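Local structure of 16S rRNA methyltransferase (Streptomyces sp. DSM 40477, 3MQ2) at residues G109-L112 and R113-G117; V138-L142 and H143-P147; R146-V149 and P150-E154. The protein methylates the N1 position of adenine 1408 in 16S rRNA with S-adenosyl-L-methionine as donor, conferring resistance to aminoglycosides such as kanamycin, neomycin and apramycin. All blocks are in the same frame, centred on the assembly; numbering follows the deposited sequence.

Contact 1. Residues G109-L112 and R113-G117. With SAH (S-adenosyl-L-homocysteine), chain C.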
ATOM      1  N   GLY A 109      10.164  -5.805   5.993  1.00  8.37           N
ATOM      2  CA  GLY A 109       9.682  -6.880   6.845  1.00 13.15           C
ATOM      3  C   GLY A 109       8.909  -7.911   6.050  1.00 11.96           C
ATOM      4  O   GLY A 109       9.205  -8.155   4.883  1.00  9.35           O
ATOM      5  N   SER A 110       7.901  -8.509   6.674  1.00 12.98           N
ATOM      6  CA  SER A 110       7.206  -9.629   6.052  1.00 13.49           C
ATOM      7  C   SER A 110       6.396  -9.189   4.838  1.00 10.92           C
ATOM      8  O   SER A 110       6.169  -9.982   3.932  1.00 12.76           O
ATOM      9  CB  SER A 110       6.299 -10.336   7.069  1.00 12.62           C
ATOM     10  OG  SER A 110       5.233  -9.492   7.478  1.00 13.64           O
ATOM     11  N   LEU A 111       5.978  -7.927   4.815  1.00 10.72           N
ATOM     12  CA  LEU A 111       5.248  -7.404   3.660  1.00 10.49           C
ATOM     13  C   LEU A 111       6.163  -7.360   2.433  1.00 11.69           C
ATOM     14  O   LEU A 111       5.733  -7.634   1.313  1.00 10.70           O
ATOM     15  CB  LEU A 111       4.675  -6.016   3.958  1.00 10.36           C
ATOM     16  CG  LEU A 111       3.857  -5.346   2.844  1.00 12.41           C
ATOM     17  CD1 LEU A 111       2.755  -6.261   2.359  1.00 15.03           C
ATOM     18  CD2 LEU A 111       3.281  -4.016   3.331  1.00 16.56           C
ATOM     19  N   LEU A 112       7.428  -7.022   2.649  1.00  9.34           N
ATOM     20  CA  LEU A 112       8.374  -6.995   1.535  1.00  8.70           C
ATOM     21  C   LEU A 112       8.631  -8.426   1.080  1.00 12.70           C
ATOM     22  O   LEU A 112       8.609  -8.726  -0.109  1.00 11.51           O
ATOM     23  CB  LEU A 112       9.681  -6.301   1.951  1.00 10.82           C
ATOM     24  CG  LEU A 112      10.868  -6.442   0.982  1.00  8.64           C
ATOM     25  CD1 LEU A 112      10.487  -5.964  -0.413  1.00 11.09           C
ATOM     26  CD2 LEU A 112      12.070  -5.675   1.516  1.00 12.43           C
ATOM     27  N   ARG A 113       8.868  -9.323   2.030  1.00 12.69           N
ATOM     28  CA  ARG A 113       9.082 -10.711   1.663  1.00 14.51           C
ATOM     29  C   ARG A 113       7.893 -11.193   0.833  1.00 16.09           C
ATOM     30  O   ARG A 113       8.054 -11.884  -0.180  1.00 16.81           O
ATOM     31  CB  ARG A 113       9.271 -11.567   2.917  1.00 16.61           C
ATOM     32  CG  ARG A 113       9.689 -12.994   2.621  1.00 18.64           C
ATOM     33  CD  ARG A 113      10.036 -13.753   3.898  1.00 30.11           C
ATOM     34  NE  ARG A 113       8.851 -14.122   4.670  1.00 39.51           N
ATOM     35  CZ  ARG A 113       8.460 -13.505   5.780  1.00 44.95           C
ATOM     36  NH1 ARG A 113       9.159 -12.483   6.257  1.00 52.80           N
ATOM     37  NH2 ARG A 113       7.369 -13.911   6.417  1.00 41.96           N
ATOM     38  N   GLY A 114       6.698 -10.787   1.250  1.00 12.86           N
ATOM     39  CA  GLY A 114       5.473 -11.176   0.572  1.00 13.81           C
ATOM     40  C   GLY A 114       5.391 -10.697  -0.869  1.00 14.71           C
ATOM     41  O   GLY A 114       5.005 -11.459  -1.765  1.00 13.23           O
ATOM     42  N   VAL A 115       5.746  -9.435  -1.107  1.00 11.40           N
ATOM     43  CA  VAL A 115       5.636  -8.893  -2.460  1.00 11.18           C
ATOM     44  C   VAL A 115       6.761  -9.320  -3.396  1.00 11.73           C
ATOM     45  O   VAL A 115       6.726  -8.999  -4.582  1.00 17.98           O
ATOM     46  CB  VAL A 115       5.424  -7.362  -2.498  1.00 13.44           C
ATOM     47  CG1 VAL A 115       4.130  -7.006  -1.778  1.00 14.00           C
ATOM     48  CG2 VAL A 115       6.622  -6.615  -1.917  1.00 13.11           C
ATOM     49  N   LEU A 116       7.739 -10.063  -2.876  1.00 12.92           N
ATOM     50  CA  LEU A 116       8.730 -10.708  -3.742  1.00 14.75           C
ATOM     51  C   LEU A 116       8.200 -12.042  -4.266  1.00 14.53           C
ATOM     52  O   LEU A 116       8.720 -12.593  -5.239  1.00 17.00           O
ATOM     53  CB  LEU A 116      10.067 -10.900  -3.022  1.00 15.06           C
ATOM     54  CG  LEU A 116      10.753  -9.575  -2.670  1.00 17.33           C
ATOM     55  CD1 LEU A 116      12.059  -9.797  -1.920  1.00 20.39           C
ATOM     56  CD2 LEU A 116      10.978  -8.737  -3.916  1.00 16.62           C
ATOM     57  N   GLY A 117       7.168 -12.552  -3.609  1.00 14.64           N
ATOM     58  CA  GLY A 117       6.418 -13.684  -4.122  1.00 18.04           C
ATOM     59  C   GLY A 117       7.117 -15.029  -4.178  1.00 20.06           C
ATOM     60  O   GLY A 117       6.750 -15.871  -5.002  1.00 21.19           O
TER
HETATM   61  N   SAH C 216       4.053   3.018   2.903  0.62  5.86           N
HETATM   62  CA  SAH C 216       4.468   3.896   3.983  0.62 13.22           C
HETATM   63  CB  SAH C 216       5.253   3.131   5.047  0.62  9.82           C
HETATM   64  CG  SAH C 216       6.302   2.176   4.488  0.62 13.11           C
HETATM   65  SD  SAH C 216       7.430   1.599   5.781  0.62 17.41           S
HETATM   66  C   SAH C 216       5.309   5.023   3.416  0.62 21.89           C
HETATM   67  O   SAH C 216       5.684   5.955   4.127  0.62 22.72           O
HETATM   68  OXT SAH C 216       5.629   5.005   2.227  0.62 14.06           O
HETATM   69  C5' SAH C 216       6.652  -0.030   5.631  0.62 13.49           C
HETATM   70  C4' SAH C 216       5.427  -0.158   6.529  0.62  9.21           C
HETATM   71  O4' SAH C 216       4.857  -1.438   6.346  0.62 13.42           O
HETATM   72  C3' SAH C 216       5.758  -0.047   8.019  0.62 12.13           C
HETATM   73  O3' SAH C 216       4.910   0.907   8.609  0.62 13.20           O
HETATM   74  C2' SAH C 216       5.436  -1.394   8.626  0.62 12.97           C
HETATM   75  O2' SAH C 216       4.815  -1.254   9.891  0.62 14.44           O
HETATM   76  C1' SAH C 216       4.477  -1.968   7.602  0.62 10.71           C
HETATM   77  N9  SAH C 216       4.480  -3.433   7.522  0.62 15.81           N
HETATM   78  C8  SAH C 216       5.539  -4.291   7.375  0.62 11.25           C
HETATM   79  N7  SAH C 216       5.047  -5.561   7.331  0.62 16.73           N
HETATM   80  C5  SAH C 216       3.694  -5.497   7.442  0.62 12.80           C
HETATM   81  C6  SAH C 216       2.698  -6.463   7.458  0.62 12.30           C
HETATM   82  N6  SAH C 216       2.998  -7.754   7.345  0.62 11.46           N
HETATM   83  N1  SAH C 216       1.387  -6.066   7.582  0.62 13.59           N
HETATM   84  C2  SAH C 216       1.057  -4.731   7.694  0.62 14.33           C
HETATM   85  N3  SAH C 216       2.044  -3.772   7.689  0.62 11.22           N
HETATM   86  C4  SAH C 216       3.333  -4.165   7.556  0.62 13.81           C
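Leu-112 packs against Val-115 and Leu-116 on the buried flank of helix 109-116, while on the outer flank Ser-110 carries the guanidinium of Arg-113. On the buried side Leu-112 CD1 faces its helix neighbours: it reaches Val-115 CG2 at 4.2 Å, the two side chains crossing at about a right angle, and Leu-116 CG at 4.3 Å. The packing is tighter where Val-115 CG2 presses on the backbone, 3.4 Å from Leu-112 O. Leu-140 of strand 134-141 and Ala-144 and Val-152 from the loop beyond it close over this flank.

The outer flank is looser. Arg-113 bends at chi3 (74°), which carries the guanidinium back along the helix until NH1 lies 3.5 Å from Ser-110 CA. The approach is oblique, a van der Waals touch at an exposed side chain.

Beneath both flanks, i-to-i+4 bonds link Arg-113, Gly-114 and Val-115 to Gly-109, Ser-110 and Leu-111. The straightest is Arg-113 N to Gly-109 O (169°); the last in the series, Leu-116 N to Leu-112 O, is weak, and the helix gives out at Gly-117 with positive phi.

The first turn faces the cofactor product. SAH N6 donates to Ser-110 OG at 2.8 Å, a hydroxyl also hydrogen-bonded to Glu-91 OE2, and Leu-111 CB lies over one face of the adenine, 3.4 Å from SAH N7. A helix following strand 99-105 and holding the adenine in this way belongs to the cofactor site of a Rossmann-like methyltransferase.

Contact 2. Residues V138-L142 and H143-P147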
ATOM      1  N   VAL A 138       3.091  -1.578  -6.621  1.00 10.76           N
ATOM      2  CA  VAL A 138       4.041  -1.963  -5.585  1.00  9.44           C
ATOM      3  C   VAL A 138       5.299  -1.154  -5.834  1.00 11.92           C
ATOM      4  O   VAL A 138       5.913  -1.270  -6.895  1.00 12.13           O
ATOM      5  CB  VAL A 138       4.397  -3.461  -5.630  1.00 12.43           C
ATOM      6  CG1 VAL A 138       5.491  -3.766  -4.613  1.00 13.40           C
ATOM      7  CG2 VAL A 138       3.164  -4.328  -5.358  1.00 12.47           C
ATOM      8  N   ALA A 139       5.675  -0.314  -4.880  1.00  9.39           N
ATOM      9  CA  ALA A 139       6.851   0.521  -5.091  1.00  9.02           C
ATOM     10  C   ALA A 139       7.941  -0.015  -4.189  1.00 12.10           C
ATOM     11  O   ALA A 139       7.899   0.165  -2.967  1.00 11.87           O
ATOM     12  CB  ALA A 139       6.549   1.963  -4.784  1.00 10.54           C
ATOM     13  N   LEU A 140       8.897  -0.717  -4.787  1.00 10.02           N
ATOM     14  CA  LEU A 140       9.949  -1.352  -4.003  1.00  8.42           C
ATOM     15  C   LEU A 140      11.024  -0.342  -3.641  1.00 10.29           C
ATOM     16  O   LEU A 140      11.513   0.382  -4.498  1.00 12.52           O
ATOM     17  CB  LEU A 140      10.592  -2.489  -4.789  1.00 10.26           C
ATOM     18  CG  LEU A 140       9.724  -3.694  -5.115  1.00 11.98           C
ATOM     19  CD1 LEU A 140      10.543  -4.708  -5.896  1.00 16.36           C
ATOM     20  CD2 LEU A 140       9.148  -4.322  -3.838  1.00  9.00           C
ATOM     21  N   ASN A 141      11.375  -0.297  -2.359  1.00  7.41           N
ATOM     22  CA  ASN A 141      12.527   0.477  -1.912  1.00  9.12           C
ATOM     23  C   ASN A 141      13.765  -0.361  -2.174  1.00 10.88           C
ATOM     24  O   ASN A 141      13.997  -1.370  -1.500  1.00  9.96           O
ATOM     25  CB  ASN A 141      12.398   0.768  -0.416  1.00 11.53           C
ATOM     26  CG  ASN A 141      13.543   1.615   0.122  1.00 14.10           C
ATOM     27  OD1 ASN A 141      14.560   1.816  -0.544  1.00 11.02           O
ATOM     28  ND2 ASN A 141      13.383   2.104   1.354  1.00 19.17           N
ATOM     29  N   LEU A 142      14.554   0.045  -3.164  1.00  9.87           N
ATOM     30  CA  LEU A 142      15.695  -0.743  -3.595  1.00  8.18           C
ATOM     31  C   LEU A 142      16.809  -0.782  -2.533  1.00 12.49           C
ATOM     32  O   LEU A 142      17.716  -1.609  -2.601  1.00 10.84           O
ATOM     33  CB  LEU A 142      16.198  -0.235  -4.951  1.00  9.96           C
ATOM     34  CG  LEU A 142      15.193  -0.372  -6.100  1.00 15.80           C
ATOM     35  CD1 LEU A 142      15.619   0.465  -7.304  1.00 15.02           C
ATOM     36  CD2 LEU A 142      15.001  -1.836  -6.497  1.00 16.69           C
ATOM     37  N   HIS A 143      16.707   0.071  -1.515  1.00  9.13           N
ATOM     38  CA  HIS A 143      17.703   0.050  -0.453  1.00  9.10           C
ATOM     39  C   HIS A 143      17.618  -1.210   0.397  1.00 11.55           C
ATOM     40  O   HIS A 143      18.514  -1.487   1.194  1.00  9.24           O
ATOM     41  CB  HIS A 143      17.651   1.333   0.389  1.00  9.42           C
ATOM     42  CG  HIS A 143      18.091   2.536  -0.372  1.00 12.25           C
ATOM     43  ND1 HIS A 143      19.365   3.057  -0.270  1.00 15.42           N
ATOM     44  CD2 HIS A 143      17.450   3.287  -1.300  1.00 12.84           C
ATOM     45  CE1 HIS A 143      19.480   4.092  -1.085  1.00 16.71           C
ATOM     46  NE2 HIS A 143      18.335   4.244  -1.729  1.00 15.38           N
ATOM     47  N   ALA A 144      16.560  -1.989   0.192  1.00 11.67           N
ATOM     48  CA  ALA A 144      16.461  -3.293   0.829  1.00 10.54           C
ATOM     49  C   ALA A 144      17.557  -4.210   0.297  1.00 12.21           C
ATOM     50  O   ALA A 144      17.755  -5.309   0.807  1.00 11.35           O
ATOM     51  CB  ALA A 144      15.070  -3.909   0.584  1.00 10.44           C
ATOM     52  N   TRP A 145      18.262  -3.758  -0.740  1.00 11.50           N
ATOM     53  CA  TRP A 145      19.360  -4.536  -1.313  1.00 12.32           C
ATOM     54  C   TRP A 145      20.679  -3.777  -1.248  1.00 11.57           C
ATOM     55  O   TRP A 145      21.639  -4.144  -1.916  1.00 15.11           O
ATOM     56  CB  TRP A 145      19.068  -4.902  -2.774  1.00 12.58           C
ATOM     57  CG  TRP A 145      17.995  -5.921  -2.942  1.00 12.85           C
ATOM     58  CD1 TRP A 145      18.162  -7.278  -3.029  1.00 15.16           C
ATOM     59  CD2 TRP A 145      16.581  -5.685  -3.043  1.00 15.46           C
ATOM     60  NE1 TRP A 145      16.943  -7.894  -3.180  1.00 12.73           N
ATOM     61  CE2 TRP A 145      15.958  -6.944  -3.191  1.00 13.16           C
ATOM     62  CE3 TRP A 145      15.783  -4.536  -3.017  1.00 11.70           C
ATOM     63  CZ2 TRP A 145      14.570  -7.086  -3.307  1.00 12.97           C
ATOM     64  CZ3 TRP A 145      14.403  -4.679  -3.127  1.00 11.02           C
ATOM     65  CH2 TRP A 145      13.815  -5.945  -3.283  1.00 11.55           C
ATOM     66  N   ARG A 146      20.725  -2.730  -0.436  1.00 11.95           N
ATOM     67  CA  ARG A 146      21.877  -1.836  -0.408  1.00 12.59           C
ATOM     68  C   ARG A 146      22.310  -1.535   1.025  1.00 12.63           C
ATOM     69  O   ARG A 146      22.264  -0.392   1.464  1.00 15.45           O
ATOM     70  CB  ARG A 146      21.527  -0.542  -1.143  1.00 12.56           C
ATOM     71  CG  ARG A 146      21.087  -0.767  -2.600  1.00 10.42           C
ATOM     72  CD  ARG A 146      20.688   0.538  -3.283  1.00 13.69           C
ATOM     73  NE  ARG A 146      20.140   0.310  -4.620  1.00 13.60           N
ATOM     74  CZ  ARG A 146      19.587   1.264  -5.362  1.00 16.88           C
ATOM     75  NH1 ARG A 146      19.510   2.505  -4.899  1.00 14.70           N
ATOM     76  NH2 ARG A 146      19.089   0.977  -6.557  1.00 16.84           N
ATOM     77  N   PRO A 147      22.744  -2.568   1.764  1.00 12.86           N
ATOM     78  CA  PRO A 147      22.897  -3.959   1.331  1.00 14.00           C
ATOM     79  C   PRO A 147      21.660  -4.800   1.653  1.00 14.41           C
ATOM     80  O   PRO A 147      20.718  -4.324   2.288  1.00 13.86           O
ATOM     81  CB  PRO A 147      24.071  -4.432   2.182  1.00 17.01           C
ATOM     82  CG  PRO A 147      23.815  -3.749   3.493  1.00 17.53           C
ATOM     83  CD  PRO A 147      23.260  -2.374   3.134  1.00 17.18           C
TER
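Asn-141 reaches forward over the end of its strand and takes the backbone N-H of His-143 on OD1, at 2.9 Å. This is an Asx turn; the donor stands above the amide plane. Placing CG opposite the backbone N (chi1 -178°) swings the amide toward the following residues, and the same OD1 lies in plane at the edge of the imidazole, 3.3 Å from His-143 CD2. The backbone adds a straight bond, Ala-144 N to Asn-141 O at 3.1 Å, and the chain rolls on through a type I turn from His-143 to Arg-146.

Arg-146, extended from CG to NE, runs back across Leu-142 and sets one face of its guanidinium against Leu-142 CB, 3.5 Å from NH2. The Trp-145 ring, with its edge toward the Leu-142 backbone, brings CZ3 within 4.4 Å of Leu-142 CD2.

Farther out, Asp-208 holds His-143 NE2, and Glu-157 and Asp-205 form salt bridges with Arg-146 NH2 and NH1. Asn-141 itself packs on Met-106 and Trp-196, beside the cofactor pocket. The guanidinium has carbon against the rim of one face, and two acids and the carbonyl of Phe-207 on its nitrogens, which would be expected to stabilise its positive charge.

Contact 3. Residues R146-V149 and P150-E154; sequences RPSV and PEVGE
Val-149 is enfolded by the residues that follow it, chiefly Val-152 and Pro-150. Its CG2 methyl points at the next turn of chain and meets Val-152 CG1 at 3.9 Å, while the second methyl of Val-152, CG2, lies 3.2 Å from Val-149 O. That carbonyl has two polar partners. Val-152 N donates to it at 3.2 Å from well above the carbonyl plane, and a water donates to it as well, its other hydrogen bond going to Gly-153 O.

Pro-150 follows directly, and its CD, held near by the peptide link itself, is 3.3 Å from Val-149 CB. Pro-150 O in turn accepts from Gly-153 N, and Gly-153 then turns off with positive phi.

Glu-151 folds back alongside Val-149 CG2. A bend at chi2 (-90°) sets its carboxyl carbon CD 3.4 Å from that methyl, and OE2 goes on to a hydrogen bond with the backbone N of Gly-109, one of the residues round the cofactor. On the solvent side Ser-148 OG donates to a second water at 2.6 Å, which passes the link on to Gly-153 O, and Ser-148 CB rests 3.8 Å from Val-152 CG2.

Two successive i-to-i+3 backbone bonds, with proline leading and glycine leaving, make this a short 3-10 turn in the connection between strand 134-141 and helix 160-173.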
ATOM      1  N   ARG A 146      20.725  -2.730  -0.436  1.00 11.95           N
ATOM      2  CA  ARG A 146      21.877  -1.836  -0.408  1.00 12.59           C
ATOM      3  C   ARG A 146      22.310  -1.535   1.025  1.00 12.63           C
ATOM      4  O   ARG A 146      22.264  -0.392   1.464  1.00 15.45           O
ATOM      5  CB  ARG A 146      21.527  -0.542  -1.143  1.00 12.56           C
ATOM      6  CG  ARG A 146      21.087  -0.767  -2.600  1.00 10.42           C
ATOM      7  CD  ARG A 146      20.688   0.538  -3.283  1.00 13.69           C
ATOM      8  NE  ARG A 146      20.140   0.310  -4.620  1.00 13.60           N
ATOM      9  CZ  ARG A 146      19.587   1.264  -5.362  1.00 16.88           C
ATOM     10  NH1 ARG A 146      19.510   2.505  -4.899  1.00 14.70           N
ATOM     11  NH2 ARG A 146      19.089   0.977  -6.557  1.00 16.84           N
ATOM     12  N   PRO A 147      22.744  -2.568   1.764  1.00 12.86           N
ATOM     13  CA  PRO A 147      22.897  -3.959   1.331  1.00 14.00           C
ATOM     14  C   PRO A 147      21.660  -4.800   1.653  1.00 14.41           C
ATOM     15  O   PRO A 147      20.718  -4.324   2.288  1.00 13.86           O
ATOM     16  CB  PRO A 147      24.071  -4.432   2.182  1.00 17.01           C
ATOM     17  CG  PRO A 147      23.815  -3.749   3.493  1.00 17.53           C
ATOM     18  CD  PRO A 147      23.260  -2.374   3.134  1.00 17.18           C
ATOM     19  N   SER A 148      21.666  -6.054   1.210  1.00 15.30           N
ATOM     20  CA  SER A 148      20.508  -6.925   1.407  1.00 12.90           C
ATOM     21  C   SER A 148      20.092  -7.037   2.875  1.00 12.05           C
ATOM     22  O   SER A 148      20.909  -7.355   3.745  1.00 15.21           O
ATOM     23  CB  SER A 148      20.783  -8.315   0.829  1.00 19.20           C
ATOM     24  OG  SER A 148      20.907  -8.274  -0.580  1.00 20.76           O
ATOM     25  N   VAL A 149      18.815  -6.774   3.138  1.00 11.15           N
ATOM     26  CA  VAL A 149      18.242  -6.942   4.475  1.00 10.99           C
ATOM     27  C   VAL A 149      17.815  -8.406   4.635  1.00 15.97           C
ATOM     28  O   VAL A 149      17.657  -9.122   3.646  1.00 15.00           O
ATOM     29  CB  VAL A 149      17.035  -6.006   4.681  1.00 12.53           C
ATOM     30  CG1 VAL A 149      17.480  -4.548   4.593  1.00 13.63           C
ATOM     31  CG2 VAL A 149      15.964  -6.287   3.632  1.00  8.94           C
ATOM     32  N   PRO A 150      17.633  -8.858   5.884  1.00 14.97           N
ATOM     33  CA  PRO A 150      17.328 -10.277   6.090  1.00 13.43           C
ATOM     34  C   PRO A 150      16.121 -10.756   5.281  1.00 16.58           C
ATOM     35  O   PRO A 150      16.148 -11.873   4.753  1.00 18.37           O
ATOM     36  CB  PRO A 150      17.023 -10.349   7.591  1.00 20.42           C
ATOM     37  CG  PRO A 150      17.842  -9.246   8.182  1.00 17.16           C
ATOM     38  CD  PRO A 150      17.783  -8.131   7.157  1.00 14.71           C
ATOM     39  N   GLU A 151      15.084  -9.932   5.173  1.00 15.67           N
ATOM     40  CA  GLU A 151      13.827 -10.401   4.591  1.00 17.98           C
ATOM     41  C   GLU A 151      13.843 -10.588   3.071  1.00 21.50           C
ATOM     42  O   GLU A 151      12.924 -11.202   2.527  1.00 22.10           O
ATOM     43  CB  GLU A 151      12.623  -9.543   5.025  1.00 18.17           C
ATOM     44  CG  GLU A 151      12.679  -8.071   4.629  1.00 17.27           C
ATOM     45  CD  GLU A 151      13.358  -7.189   5.680  1.00 14.56           C
ATOM     46  OE1 GLU A 151      14.282  -7.673   6.374  1.00 14.64           O
ATOM     47  OE2 GLU A 151      12.968  -6.002   5.803  1.00 16.10           O
ATOM     48  N   VAL A 152      14.867 -10.077   2.387  1.00 16.34           N
ATOM     49  CA  VAL A 152      14.987 -10.335   0.947  1.00 12.75           C
ATOM     50  C   VAL A 152      15.834 -11.565   0.652  1.00 15.10           C
ATOM     51  O   VAL A 152      15.963 -11.975  -0.502  1.00 18.47           O
ATOM     52  CB  VAL A 152      15.529  -9.132   0.134  1.00 15.52           C
ATOM     53  CG1 VAL A 152      14.644  -7.913   0.338  1.00 17.78           C
ATOM     54  CG2 VAL A 152      17.008  -8.840   0.476  1.00 15.25           C
ATOM     55  N   GLY A 153      16.414 -12.148   1.694  1.00 18.57           N
ATOM     56  CA  GLY A 153      17.183 -13.370   1.540  1.00 20.92           C
ATOM     57  C   GLY A 153      18.240 -13.253   0.463  1.00 19.21           C
ATOM     58  O   GLY A 153      19.019 -12.300   0.455  1.00 17.87           O
ATOM     59  N   GLU A 154      18.276 -14.226  -0.446  1.00 21.53           N
ATOM     60  CA  GLU A 154      19.257 -14.215  -1.531  1.00 25.74           C
ATOM     61  C   GLU A 154      18.708 -13.618  -2.827  1.00 24.62           C
ATOM     62  O   GLU A 154      19.334 -13.737  -3.881  1.00 27.99           O
ATOM     63  CB  GLU A 154      19.787 -15.627  -1.803  1.00 37.49           C
ATOM     64  CG  GLU A 154      20.622 -16.216  -0.680  1.00 49.82           C
ATOM     65  CD  GLU A 154      21.255 -17.542  -1.065  1.00 60.50           C
ATOM     66  OE1 GLU A 154      22.000 -18.113  -0.241  1.00 64.97           O
ATOM     67  OE2 GLU A 154      21.005 -18.012  -2.195  1.00 64.12           O
TER
HETATM   68  O   HOH W   1      20.071 -10.544  -1.578  1.00 21.28           O
HETATM   69  O   HOH W   2      19.479 -11.072   2.854  1.00 22.32           O

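In the fold
Contacts 1 and 2 are buried; contact 3 lies at the surface, its segments joined through waters, one between two carbonyls and one between a serine hydroxyl and a carbonyl. The three meet around Leu-112 and Leu-116: Ala-144 and Trp-145 of contact 2 and Val-152 of contact 3 all pack on this pair, so the helix after strand 99-105 is roofed by the chain leaving strand 134-141. Contacts 2 and 3 share Arg-146 and Pro-147 and are joined by the probable bond Ala-144 O to Val-149 N. Contact 1 combines regular helical bonds with a cofactor site; contacts 2 and 3 both use short 3-10 turns, contact 2 adding charges and an Asx turn, contact 3 a proline.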